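Side-chain contacts in Exo-alpha-sialidase (Clostridium perfringens, PDB 2VO8), which probably cleaves terminal sialic acids as a family 33 glycoside hydrolase, and carries a cohesin module that very likely binds dockerin partners in toxin complexes: residues S12-N17 with Y46-N51; V119-G122 with T126-L129. All blocks are in the same frame, centred on the assembly; numbering follows the deposited sequence.

Contact 1 (S12-N17 with Y46-N51)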
ATOM      1  N   SER A  12      -3.545   7.478  -4.619  1.00 19.79           N
ATOM      2  CA  SER A  12      -2.725   6.422  -3.949  1.00 18.68           C
ATOM      3  C   SER A  12      -1.519   6.121  -4.837  1.00 19.19           C
ATOM      4  O   SER A  12      -1.586   6.313  -6.051  1.00 18.20           O
ATOM      5  CB  SER A  12      -3.550   5.167  -3.665  1.00 19.24           C
ATOM      6  OG  SER A  12      -4.038   4.532  -4.832  1.00 15.28           O
ATOM      7  N   THR A  13      -0.434   5.616  -4.255  1.00 17.48           N
ATOM      8  CA  THR A  13       0.762   5.233  -4.971  1.00 17.62           C
ATOM      9  C   THR A  13       1.155   3.848  -4.543  1.00 18.51           C
ATOM     10  O   THR A  13       0.948   3.483  -3.393  1.00 17.72           O
ATOM     11  CB  THR A  13       1.943   6.192  -4.729  1.00 18.26           C
ATOM     12  OG1 THR A  13       2.297   6.217  -3.327  1.00 17.33           O
ATOM     13  CG2 THR A  13       1.608   7.619  -5.223  1.00 16.38           C
ATOM     14  N   ILE A  14       1.627   3.059  -5.503  1.00 18.66           N
ATOM     15  CA  ILE A  14       2.307   1.784  -5.190  1.00 19.26           C
ATOM     16  C   ILE A  14       3.561   1.700  -6.056  1.00 19.00           C
ATOM     17  O   ILE A  14       3.473   1.847  -7.270  1.00 18.97           O
ATOM     18  CB  ILE A  14       1.350   0.563  -5.321  1.00 18.81           C
ATOM     19  CG1 ILE A  14       2.123  -0.776  -5.221  1.00 19.75           C
ATOM     20  CG2 ILE A  14       0.465   0.588  -6.563  1.00 21.74           C
ATOM     21  CD1 ILE A  14       1.156  -1.995  -4.955  1.00 20.89           C
ATOM     22  N   LYS A  15       4.704   1.482  -5.423  1.00 18.09           N
ATOM     23  CA  LYS A  15       6.010   1.441  -6.076  1.00 19.13           C
ATOM     24  C   LYS A  15       6.604   0.080  -5.777  1.00 19.15           C
ATOM     25  O   LYS A  15       6.650  -0.351  -4.625  1.00 18.19           O
ATOM     26  CB  LYS A  15       6.946   2.549  -5.650  1.00 19.84           C
ATOM     27  CG  LYS A  15       6.552   3.928  -6.162  1.00 19.83           C
ATOM     28  CD  LYS A  15       7.624   5.006  -5.883  1.00 20.69           C
ATOM     29  CE  LYS A  15       7.787   5.313  -4.425  1.00 20.32           C
ATOM     30  NZ  LYS A  15       6.609   6.009  -3.839  1.00 15.58           N
ATOM     31  N   VAL A  16       6.963  -0.616  -6.840  1.00 18.97           N
ATOM     32  CA  VAL A  16       7.525  -1.953  -6.717  1.00 19.83           C
ATOM     33  C   VAL A  16       8.347  -2.231  -7.963  1.00 19.64           C
ATOM     34  O   VAL A  16       8.080  -1.699  -9.087  1.00 18.38           O
ATOM     35  CB  VAL A  16       6.381  -3.011  -6.497  1.00 20.42           C
ATOM     36  CG1 VAL A  16       5.413  -2.934  -7.555  1.00 22.01           C
ATOM     37  CG2 VAL A  16       6.934  -4.502  -6.373  1.00 19.06           C
ATOM     38  N   ASN A  17       9.370  -3.051  -7.804  1.00 19.36           N
ATOM     39  CA  ASN A  17      10.214  -3.403  -8.918  1.00 19.76           C
ATOM     40  C   ASN A  17       9.339  -4.178  -9.918  1.00 20.09           C
ATOM     41  O   ASN A  17       8.377  -4.832  -9.530  1.00 20.87           O
ATOM     42  CB  ASN A  17      11.385  -4.317  -8.491  1.00 19.88           C
ATOM     43  CG  ASN A  17      12.421  -3.611  -7.620  1.00 20.58           C
ATOM     44  OD1 ASN A  17      12.615  -2.384  -7.692  1.00 15.37           O
ATOM     45  ND2 ASN A  17      13.129  -4.420  -6.814  1.00 17.41           N
ATOM     46  N   TYR A  46      -5.758   1.459   3.175  1.00 18.91           N
ATOM     47  CA  TYR A  46      -5.775   0.690   1.936  1.00 19.34           C
ATOM     48  C   TYR A  46      -6.515  -0.631   2.117  1.00 19.77           C
ATOM     49  O   TYR A  46      -6.656  -1.126   3.235  1.00 19.51           O
ATOM     50  CB  TYR A  46      -4.348   0.431   1.446  1.00 18.43           C
ATOM     51  CG  TYR A  46      -3.498   1.677   1.349  1.00 20.07           C
ATOM     52  CD1 TYR A  46      -3.624   2.545   0.272  1.00 18.74           C
ATOM     53  CD2 TYR A  46      -2.570   1.986   2.334  1.00 18.91           C
ATOM     54  CE1 TYR A  46      -2.849   3.686   0.179  1.00 20.14           C
ATOM     55  CE2 TYR A  46      -1.790   3.124   2.250  1.00 18.20           C
ATOM     56  CZ  TYR A  46      -1.933   3.970   1.171  1.00 18.41           C
ATOM     57  OH  TYR A  46      -1.160   5.105   1.082  1.00 19.90           O
ATOM     58  N   LEU A  47      -6.986  -1.196   1.010  1.00 19.68           N
ATOM     59  CA  LEU A  47      -7.203  -2.617   0.919  1.00 20.64           C
ATOM     60  C   LEU A  47      -6.232  -3.043  -0.173  1.00 20.45           C
ATOM     61  O   LEU A  47      -6.349  -2.642  -1.339  1.00 19.29           O
ATOM     62  CB  LEU A  47      -8.657  -3.049   0.705  1.00 20.63           C
ATOM     63  CG  LEU A  47      -8.746  -4.596   0.823  1.00 21.39           C
ATOM     64  CD1 LEU A  47      -8.751  -5.122   2.249  1.00 23.29           C
ATOM     65  CD2 LEU A  47      -9.896  -5.181  -0.011  1.00 24.05           C
ATOM     66  N   PHE A  48      -5.218  -3.788   0.277  1.00 19.54           N
ATOM     67  CA  PHE A  48      -4.086  -4.209  -0.547  1.00 19.77           C
ATOM     68  C   PHE A  48      -4.387  -5.610  -1.063  1.00 19.27           C
ATOM     69  O   PHE A  48      -4.707  -6.483  -0.285  1.00 19.13           O
ATOM     70  CB  PHE A  48      -2.798  -4.252   0.260  1.00 18.05           C
ATOM     71  CG  PHE A  48      -1.617  -4.814  -0.512  1.00 18.42           C
ATOM     72  CD1 PHE A  48      -0.896  -4.034  -1.401  1.00 18.10           C
ATOM     73  CD2 PHE A  48      -1.241  -6.142  -0.354  1.00 18.91           C
ATOM     74  CE1 PHE A  48       0.177  -4.544  -2.101  1.00 18.12           C
ATOM     75  CE2 PHE A  48      -0.171  -6.635  -1.022  1.00 16.46           C
ATOM     76  CZ  PHE A  48       0.548  -5.870  -1.884  1.00 18.80           C
ATOM     77  N   GLU A  49      -4.299  -5.811  -2.370  1.00 19.80           N
ATOM     78  CA  GLU A  49      -4.677  -7.113  -2.961  1.00 19.63           C
ATOM     79  C   GLU A  49      -3.513  -7.695  -3.721  1.00 18.28           C
ATOM     80  O   GLU A  49      -2.709  -6.991  -4.347  1.00 17.70           O
ATOM     81  CB  GLU A  49      -5.936  -6.967  -3.822  1.00 20.38           C
ATOM     82  CG  GLU A  49      -7.149  -6.609  -2.968  1.00 22.49           C
ATOM     83  CD  GLU A  49      -8.450  -6.997  -3.601  1.00 21.87           C
ATOM     84  OE1 GLU A  49      -8.507  -8.072  -4.259  1.00 22.32           O
ATOM     85  OE2 GLU A  49      -9.442  -6.256  -3.407  1.00 23.00           O
ATOM     86  N   TYR A  50      -3.401  -9.018  -3.607  1.00 18.47           N
ATOM     87  CA  TYR A  50      -2.336  -9.753  -4.248  1.00 18.52           C
ATOM     88  C   TYR A  50      -2.780 -11.228  -4.395  1.00 17.45           C
ATOM     89  O   TYR A  50      -3.742 -11.665  -3.761  1.00 16.22           O
ATOM     90  CB  TYR A  50      -1.078  -9.677  -3.409  1.00 18.59           C
ATOM     91  CG  TYR A  50      -1.093 -10.552  -2.182  1.00 18.90           C
ATOM     92  CD1 TYR A  50      -0.476 -11.817  -2.182  1.00 17.98           C
ATOM     93  CD2 TYR A  50      -1.690 -10.109  -0.990  1.00 19.01           C
ATOM     94  CE1 TYR A  50      -0.452 -12.598  -1.018  1.00 19.93           C
ATOM     95  CE2 TYR A  50      -1.698 -10.898   0.154  1.00 20.31           C
ATOM     96  CZ  TYR A  50      -1.070 -12.152   0.136  1.00 19.06           C
ATOM     97  OH  TYR A  50      -1.125 -12.939   1.280  1.00 18.57           O
ATOM     98  N   ASN A  51      -2.062 -11.931  -5.240  1.00 18.53           N
ATOM     99  CA  ASN A  51      -2.410 -13.305  -5.547  1.00 17.80           C
ATOM    100  C   ASN A  51      -1.744 -14.187  -4.498  1.00 17.43           C
ATOM    101  O   ASN A  51      -0.530 -14.379  -4.543  1.00 19.59           O
ATOM    102  CB  ASN A  51      -1.993 -13.654  -6.972  1.00 17.91           C
ATOM    103  CG  ASN A  51      -2.169 -15.129  -7.307  1.00 17.68           C
ATOM    104  OD1 ASN A  51      -2.687 -15.931  -6.486  1.00 23.08           O
ATOM    105  ND2 ASN A  51      -1.781 -15.484  -8.532  1.00 17.56           N
TER
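Ser12 and Ile14 face Tyr46 and Phe48 across the interior of the cohesin beta sandwich, and the four residues illustrate how such a fold is filled between strands that share no hydrogen bond. Strands 10-15 and 41-49 face each other from the two layers, with the CA atoms of Ser12 and Tyr46 8.8 Å apart, so that side chains alone bridge the gap. Ser12 touches through carbon: its CB lies near the plane of the Tyr46 ring, at the edge, 4.2 Å from Tyr46 CE1. Its hydroxyl is directed elsewhere, because chi1 of 63° sets OG between the backbone N and the carbonyl carbon. There OG is hydrogen-bonded to Glu130 O and to Ser132 OG, so this buried polar atom is satisfied by the neighbouring strand 126-139. The phenol of Tyr46 stretches past Ser12 and makes a weak hydrogen bond through OH to Gly31 O, while Leu30, Ile32, Val83 and Leu96 pack against this side chain. A backbone bond between Thr13 and Gly31 joins strand 10-15 to strand 26-33. Ile14 then supplies the second meeting point. Its chain is extended, with CG1 anti to the backbone N (chi1 171°) and chi2 also near trans, which carries the terminal methyl inward although the first bond of the side chain does not aim at the facing strand. Phe48 comes to meet it, the two side chains crossing at about a right angle, and Ile81, Val99 and Leu101 touch Phe48 from other strands of the sandwich. The methyl sits at the ring edge, near the ring plane: Ile14 CD1 is 3.9 Å from Phe48 CE1 and 4.6 Å from Phe48 CD1.

Contact 2 (V119-G122 with T126-L129); sequences VGAG and THDL
The beta hairpin made by strands 107-121 and 126-139 comes to its turn here, and Val119 and His127 form a hydrogen-bonded antiparallel pair close to it. Val119 N donates to His127 O over 2.9 Å in a nearly straight bond (165°). The return bond, from His127 N to Val119 O, is 2.8 Å long but more bent, at 142°. Val119 O is a shared acceptor: Thr126 CA makes a CA-H...O contact with it at 3.3 Å, and Thr126 CG2 also comes within 3.5 Å of it. One residue nearer the turn, Gly120 and Thr126 are a non-hydrogen-bonded pair. The outer edge of Gly120 is bonded instead to Tyr42 and Ser43, which joins the hairpin to strand 41-49.

The side chains of Val119 and His127 lie on the same face of the sheet and cross at about a right angle. With His127 CG anti to its carbonyl carbon (chi1 -64°), the imidazole extends toward the turn, where the Ala121 methyl approaches it obliquely. That methyl meets the ring at two atoms, lying 3.7 Å from His127 ND1 and equally close to CE1. Val119 divides its two branches between different neighbours. Its CG2 lies against the carbonyl O and CB of His127, whereas CG1 rests in the fork of Leu129, 3.9 Å from both CD1 and CD2. Val9 covers Val119 and His127, while Val41 and Ala44 pack on Val119; Val119 and Leu129 are thus buried, and His127 stays partly exposed. The two short strand segments meet at 140° instead of 180°, a marked twist, and a hydrogen-bonded pair is followed by a non-hydrogen-bonded one, as in an antiparallel beta hairpin.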
ATOM      1  N   VAL A 119      -8.292   8.654   2.878  1.00 21.98           N
ATOM      2  CA  VAL A 119      -7.578   9.419   3.915  1.00 22.16           C
ATOM      3  C   VAL A 119      -8.577  10.015   4.910  1.00 22.43           C
ATOM      4  O   VAL A 119      -9.703  10.366   4.544  1.00 21.18           O
ATOM      5  CB  VAL A 119      -6.611  10.534   3.367  1.00 22.57           C
ATOM      6  CG1 VAL A 119      -5.386   9.948   2.613  1.00 20.46           C
ATOM      7  CG2 VAL A 119      -7.358  11.536   2.484  1.00 23.67           C
ATOM      8  N   GLY A 120      -8.178  10.046   6.192  1.00 22.18           N
ATOM      9  CA  GLY A 120      -8.890  10.764   7.236  1.00 22.13           C
ATOM     10  C   GLY A 120      -8.183  12.081   7.351  1.00 21.79           C
ATOM     11  O   GLY A 120      -6.937  12.138   7.337  1.00 20.69           O
ATOM     12  N   ALA A 121      -8.971  13.142   7.465  1.00 23.26           N
ATOM     13  CA  ALA A 121      -8.458  14.491   7.343  1.00 24.76           C
ATOM     14  C   ALA A 121      -8.849  15.310   8.560  1.00 25.16           C
ATOM     15  O   ALA A 121      -9.585  14.849   9.433  1.00 25.12           O
ATOM     16  CB  ALA A 121      -8.982  15.144   6.072  1.00 23.37           C
ATOM     17  N   GLY A 122      -8.343  16.533   8.602  1.00 27.63           N
ATOM     18  CA  GLY A 122      -8.578  17.468   9.733  1.00 28.86           C
ATOM     19  C   GLY A 122      -9.963  18.098   9.824  1.00 30.12           C
ATOM     20  O   GLY A 122     -10.257  18.867  10.748  1.00 31.25           O
ATOM     21  N   THR A 126     -13.638  11.156   6.388  1.00 28.16           N
ATOM     22  CA  THR A 126     -12.893  10.359   5.407  1.00 27.42           C
ATOM     23  C   THR A 126     -13.148  10.854   3.975  1.00 26.77           C
ATOM     24  O   THR A 126     -14.203  11.421   3.680  1.00 27.66           O
ATOM     25  CB  THR A 126     -13.216   8.871   5.551  1.00 27.56           C
ATOM     26  OG1 THR A 126     -12.967   8.487   6.912  1.00 29.50           O
ATOM     27  CG2 THR A 126     -12.357   8.035   4.642  1.00 27.32           C
ATOM     28  N   HIS A 127     -12.140  10.672   3.129  1.00 26.01           N
ATOM     29  CA  HIS A 127     -12.115  11.160   1.755  1.00 25.46           C
ATOM     30  C   HIS A 127     -11.447  10.137   0.834  1.00 24.71           C
ATOM     31  O   HIS A 127     -10.474   9.486   1.215  1.00 23.41           O
ATOM     32  CB  HIS A 127     -11.297  12.423   1.680  1.00 24.92           C
ATOM     33  CG  HIS A 127     -11.877  13.554   2.457  1.00 26.96           C
ATOM     34  ND1 HIS A 127     -11.525  13.802   3.764  1.00 28.96           N
ATOM     35  CD2 HIS A 127     -12.776  14.504   2.114  1.00 27.96           C
ATOM     36  CE1 HIS A 127     -12.199  14.858   4.197  1.00 27.45           C
ATOM     37  NE2 HIS A 127     -12.951  15.315   3.211  1.00 27.09           N
ATOM     38  N   ASP A 128     -11.948  10.025  -0.390  1.00 24.48           N
ATOM     39  CA  ASP A 128     -11.389   9.041  -1.332  1.00 23.82           C
ATOM     40  C   ASP A 128     -10.097   9.467  -1.976  1.00 22.74           C
ATOM     41  O   ASP A 128      -9.868  10.633  -2.252  1.00 22.50           O
ATOM     42  CB  ASP A 128     -12.375   8.741  -2.453  1.00 24.92           C
ATOM     43  CG  ASP A 128     -13.646   8.125  -1.984  1.00 26.89           C
ATOM     44  OD1 ASP A 128     -13.696   7.499  -0.897  1.00 29.46           O
ATOM     45  OD2 ASP A 128     -14.615   8.221  -2.783  1.00 28.23           O
ATOM     46  N   LEU A 129      -9.256   8.471  -2.280  1.00 21.04           N
ATOM     47  CA  LEU A 129      -8.069   8.675  -3.110  1.00 21.38           C
ATOM     48  C   LEU A 129      -8.348   7.868  -4.400  1.00 21.22           C
ATOM     49  O   LEU A 129      -9.086   6.922  -4.357  1.00 21.62           O
ATOM     50  CB  LEU A 129      -6.809   8.105  -2.454  1.00 19.78           C
ATOM     51  CG  LEU A 129      -6.232   8.764  -1.168  1.00 20.27           C
ATOM     52  CD1 LEU A 129      -5.038   7.975  -0.722  1.00 20.81           C
ATOM     53  CD2 LEU A 129      -5.899  10.258  -1.289  1.00 20.01           C
TER

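Overall arrangement
Followed from the N terminus, the chain first enters contact 1 at strand 10-15, passes through strands 19-21 and 26-33, and returns with strand 41-49 to close a loop across the sandwich interior. Contact 2 opens only later, after strands 55-62, 67-75, 78-85 and 95-103, and spans the short connection 122-125; the two are therefore in series and neither nest nor cross. Their centres are 18 Å apart, yet Ser12 N packs 4.0 Å from Leu129 CB. The hairpin of contact 2 supplies a neighbour to each strand of contact 1: 126-139 runs parallel to 10-15, and 107-121 antiparallel to 41-49. One hairpin strand thus lies in each layer, so the hairpin connects the two.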